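Local coordinates for putative transcriptional regulator TRANSCRIPTION REGULATOR protein (Rhizobium meliloti, PDB 5NLA) that activates transcription on binding c-di-GMP, which it does by a PilZ-like mechanism, and so regulates extracellular polysaccharide production, at residues 143-154 and 185-194. Residues are numbered along the deposited sequence; the frame is centred on the assembly and turned at random.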
loop_
_atom_site.group_PDB
_atom_site.type_symbol
_atom_site.label_atom_id
_atom_site.label_comp_id
_atom_site.label_asym_id
_atom_site.label_seq_id
_atom_site.Cartn_x
_atom_site.Cartn_y
_atom_site.Cartn_z
ATOM N N THR A 143 -12.954 -11.194 3.391
ATOM C CA THR A 143 -13.542 -9.893 3.564
ATOM C C THR A 143 -14.036 -9.451 2.194
ATOM O O THR A 143 -13.363 -9.669 1.191
ATOM C CB THR A 143 -12.471 -8.947 4.135
ATOM O OG1 THR A 143 -12.523 -9.016 5.558
ATOM C CG2 THR A 143 -12.682 -7.522 3.710
ATOM N N GLU A 144 -15.211 -8.836 2.159
ATOM C CA GLU A 144 -15.815 -8.352 0.920
ATOM C C GLU A 144 -15.957 -6.843 0.959
ATOM O O GLU A 144 -16.537 -6.306 1.890
ATOM C CB GLU A 144 -17.190 -8.977 0.714
ATOM C CG GLU A 144 -17.777 -8.613 -0.639
ATOM C CD GLU A 144 -19.217 -8.995 -0.800
ATOM O OE1 GLU A 144 -19.820 -9.540 0.154
ATOM O OE2 GLU A 144 -19.743 -8.742 -1.906
ATOM N N THR A 145 -15.457 -6.179 -0.072
ATOM C CA THR A 145 -15.501 -4.733 -0.190
ATOM C C THR A 145 -16.326 -4.450 -1.415
ATOM O O THR A 145 -15.998 -4.932 -2.492
ATOM C CB THR A 145 -14.088 -4.136 -0.405
ATOM O OG1 THR A 145 -13.247 -4.395 0.739
ATOM C CG2 THR A 145 -14.160 -2.626 -0.643
ATOM N N GLY A 146 -17.395 -3.679 -1.259
ATOM C CA GLY A 146 -18.245 -3.286 -2.378
ATOM C C GLY A 146 -18.242 -1.794 -2.600
ATOM O O GLY A 146 -17.558 -1.069 -1.888
ATOM N N PRO A 147 -19.046 -1.318 -3.570
ATOM C CA PRO A 147 -19.096 0.114 -3.898
ATOM C C PRO A 147 -19.306 1.004 -2.671
ATOM O O PRO A 147 -20.105 0.671 -1.788
ATOM C CB PRO A 147 -20.295 0.209 -4.846
ATOM C CG PRO A 147 -20.388 -1.149 -5.461
ATOM C CD PRO A 147 -20.069 -2.072 -4.326
ATOM N N GLY A 148 -18.550 2.100 -2.618
ATOM C CA GLY A 148 -18.635 3.066 -1.531
ATOM C C GLY A 148 -18.029 2.599 -0.232
ATOM O O GLY A 148 -18.255 3.225 0.793
ATOM N N GLU A 149 -17.251 1.516 -0.266
ATOM C CA GLU A 149 -16.557 1.000 0.916
ATOM C C GLU A 149 -15.060 0.967 0.683
ATOM O O GLU A 149 -14.607 0.886 -0.468
ATOM C CB GLU A 149 -16.997 -0.424 1.223
ATOM C CG GLU A 149 -18.488 -0.634 1.332
ATOM C CD GLU A 149 -18.803 -1.989 1.921
ATOM O OE1 GLU A 149 -18.482 -3.009 1.268
ATOM O OE2 GLU A 149 -19.345 -2.029 3.048
ATOM N N PHE A 150 -14.309 0.993 1.786
ATOM C CA PHE A 150 -12.853 0.853 1.765
ATOM C C PHE A 150 -12.408 -0.515 2.237
ATOM O O PHE A 150 -12.993 -1.063 3.173
ATOM C CB PHE A 150 -12.186 1.838 2.722
ATOM C CG PHE A 150 -12.390 3.270 2.378
ATOM C CD1 PHE A 150 -13.524 3.938 2.802
ATOM C CD2 PHE A 150 -11.418 3.969 1.665
ATOM C CE1 PHE A 150 -13.703 5.279 2.498
ATOM C CE2 PHE A 150 -11.588 5.311 1.362
ATOM C CZ PHE A 150 -12.739 5.969 1.771
ATOM N N PHE A 151 -11.344 -1.036 1.630
ATOM C CA PHE A 151 -10.524 -2.059 2.290
ATOM C C PHE A 151 -9.370 -1.345 2.984
ATOM O O PHE A 151 -8.910 -0.294 2.522
ATOM C CB PHE A 151 -10.015 -3.158 1.323
ATOM C CG PHE A 151 -8.947 -2.706 0.348
ATOM C CD1 PHE A 151 -7.612 -2.606 0.733
ATOM C CD2 PHE A 151 -9.273 -2.410 -0.973
ATOM C CE1 PHE A 151 -6.637 -2.189 -0.174
ATOM C CE2 PHE A 151 -8.302 -2.003 -1.884
ATOM C CZ PHE A 151 -6.983 -1.892 -1.482
ATOM N N PHE A 152 -8.924 -1.915 4.098
ATOM C CA PHE A 152 -7.636 -1.569 4.686
ATOM C C PHE A 152 -6.754 -2.821 4.774
ATOM O O PHE A 152 -7.215 -3.882 5.194
ATOM C CB PHE A 152 -7.809 -0.933 6.066
ATOM C CG PHE A 152 -6.554 -0.942 6.886
ATOM C CD1 PHE A 152 -5.523 -0.046 6.620
ATOM C CD2 PHE A 152 -6.379 -1.880 7.898
ATOM C CE1 PHE A 152 -4.359 -0.072 7.367
ATOM C CE2 PHE A 152 -5.217 -1.911 8.642
ATOM C CZ PHE A 152 -4.207 -1.007 8.377
ATOM N N ARG A 153 -5.481 -2.657 4.407
ATOM C CA ARG A 153 -4.500 -3.743 4.357
ATOM C C ARG A 153 -3.072 -3.200 4.438
ATOM O O ARG A 153 -2.747 -2.211 3.768
ATOM C CB ARG A 153 -4.624 -4.512 3.026
ATOM C CG ARG A 153 -5.517 -5.737 3.061
ATOM C CD ARG A 153 -5.219 -6.656 1.892
ATOM N NE ARG A 153 -5.457 -6.004 0.612
ATOM C CZ ARG A 153 -6.657 -5.809 0.033
ATOM N NH1 ARG A 153 -7.812 -6.185 0.611
ATOM N NH2 ARG A 153 -6.694 -5.202 -1.150
ATOM N N SER A 154 -2.217 -3.854 5.224
ATOM C CA SER A 154 -0.781 -3.662 5.073
ATOM C C SER A 154 -0.240 -4.496 3.922
ATOM O O SER A 154 -0.646 -5.650 3.722
ATOM C CB SER A 154 -0.035 -4.061 6.312
ATOM O OG SER A 154 1.345 -3.837 6.086
ATOM N N LEU A 185 -3.557 -1.167 13.891
ATOM C CA LEU A 185 -3.488 -1.421 12.450
ATOM C C LEU A 185 -3.102 -2.865 12.079
ATOM O O LEU A 185 -3.552 -3.376 11.061
ATOM C CB LEU A 185 -2.530 -0.430 11.771
ATOM C CG LEU A 185 -3.074 0.934 11.320
ATOM C CD1 LEU A 185 -4.133 1.503 12.253
ATOM C CD2 LEU A 185 -1.941 1.930 11.135
ATOM N N GLU A 186 -2.261 -3.504 12.892
ATOM C CA GLU A 186 -1.898 -4.915 12.693
ATOM C C GLU A 186 -3.075 -5.848 12.973
ATOM O O GLU A 186 -3.302 -6.793 12.228
ATOM C CB GLU A 186 -0.701 -5.295 13.567
ATOM C CG GLU A 186 0.613 -4.730 13.044
ATOM C CD GLU A 186 1.762 -4.796 14.040
ATOM O OE1 GLU A 186 1.647 -5.492 15.074
ATOM O OE2 GLU A 186 2.804 -4.156 13.770
ATOM N N GLY A 187 -3.821 -5.571 14.040
ATOM C CA GLY A 187 -4.993 -6.360 14.398
ATOM C C GLY A 187 -6.187 -6.196 13.470
ATOM O O GLY A 187 -7.056 -7.080 13.415
ATOM N N ALA A 188 -6.241 -5.075 12.746
ATOM C CA ALA A 188 -7.348 -4.788 11.823
ATOM C C ALA A 188 -6.995 -5.030 10.357
ATOM O O ALA A 188 -7.626 -4.466 9.487
ATOM C CB ALA A 188 -7.811 -3.347 12.015
ATOM N N ASN A 189 -6.002 -5.862 10.073
ATOM C CA ASN A 189 -5.564 -6.058 8.699
ATOM C C ASN A 189 -6.640 -6.793 7.916
ATOM O O ASN A 189 -7.243 -7.743 8.431
ATOM C CB ASN A 189 -4.266 -6.865 8.634
ATOM C CG ASN A 189 -3.650 -6.840 7.253
ATOM O OD1 ASN A 189 -3.355 -5.766 6.737
ATOM N ND2 ASN A 189 -3.462 -8.005 6.646
ATOM N N ASN A 190 -6.853 -6.346 6.675
ATOM C CA ASN A 190 -7.857 -6.897 5.756
ATOM C C ASN A 190 -9.258 -6.745 6.324
ATOM O O ASN A 190 -9.983 -7.728 6.499
ATOM C CB ASN A 190 -7.554 -8.354 5.395
ATOM C CG ASN A 190 -8.205 -8.780 4.099
ATOM O OD1 ASN A 190 -8.026 -8.135 3.049
ATOM N ND2 ASN A 190 -8.949 -9.885 4.149
ATOM N N SER A 191 -9.626 -5.503 6.627
ATOM C CA SER A 191 -10.983 -5.196 7.066
ATOM C C SER A 191 -11.662 -4.197 6.140
ATOM O O SER A 191 -11.036 -3.575 5.280
ATOM C CB SER A 191 -10.978 -4.701 8.511
ATOM O OG SER A 191 -10.006 -3.698 8.685
ATOM N N VAL A 192 -12.965 -4.071 6.320
ATOM C CA VAL A 192 -13.777 -3.159 5.528
ATOM C C VAL A 192 -14.074 -1.935 6.376
ATOM O O VAL A 192 -14.304 -2.050 7.587
ATOM C CB VAL A 192 -15.124 -3.781 5.103
ATOM C CG1 VAL A 192 -15.691 -3.036 3.904
ATOM C CG2 VAL A 192 -14.956 -5.249 4.766
ATOM N N LEU A 193 -14.084 -0.772 5.733
ATOM C CA LEU A 193 -14.516 0.457 6.375
ATOM C C LEU A 193 -15.813 0.890 5.716
ATOM O O LEU A 193 -15.834 1.218 4.529
ATOM C CB LEU A 193 -13.444 1.541 6.261
ATOM C CG LEU A 193 -12.003 1.067 6.467
ATOM C CD1 LEU A 193 -11.029 2.205 6.183
ATOM C CD2 LEU A 193 -11.833 0.521 7.880
ATOM N N SER A 194 -16.899 0.819 6.479
ATOM C CA SER A 194 -18.189 1.377 6.070
ATOM C C SER A 194 -18.858 2.000 7.287
ATOM O O SER A 194 -18.580 1.608 8.433
ATOM C CB SER A 194 -19.086 0.316 5.421
ATOM O OG SER A 194 -19.427 -0.710 6.330
#
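F150-F152 pair antiparallel with S191-L193, adding a short edge strand to a β-sheet of the N-terminal β-sandwich, consistent with the cupin-like domain of AraC relatives. F150 and L193 form a hydrogen-bonded pair: F150 N to L193 O is 3.1 Å, L193 N to F150 O 2.8 Å. Next come the non-hydrogen-bonded F151-V192 and a G1 β bulge, where N190 and S191 both face F152; N190 N bonds only weakly to F152 O. Entering the strand, N189 OD1 takes S154 N at 2.7 Å, nearly along the C=O axis. T143 OG1 donates to N190 O, bringing in strand 141-145 of the second sheet. R153 NH1 meets N190 OD1 at 3.1 Å, in the guanidinium plane; replacing R153 with leucine would probably leave N190 OD1 without this donor and the amide, whose ND2 bonds T136 O, less firmly fixed. Apolar contacts differ by face. The chi1 of F152 (162°) turns its CG away from the backbone N and sends the ring to the end of helix 182-187, where CZ lies 3.7 Å from L185 CG and L185 O sits at the ring edge. F150 CB meets L193 CD1 beneath helix 196-211. On the other face, V192 CG2 touches T143 CG2. R153, cation-pi partner of Y159, lays NH2 over the centre of the F151 ring, 3.1 Å above its plane.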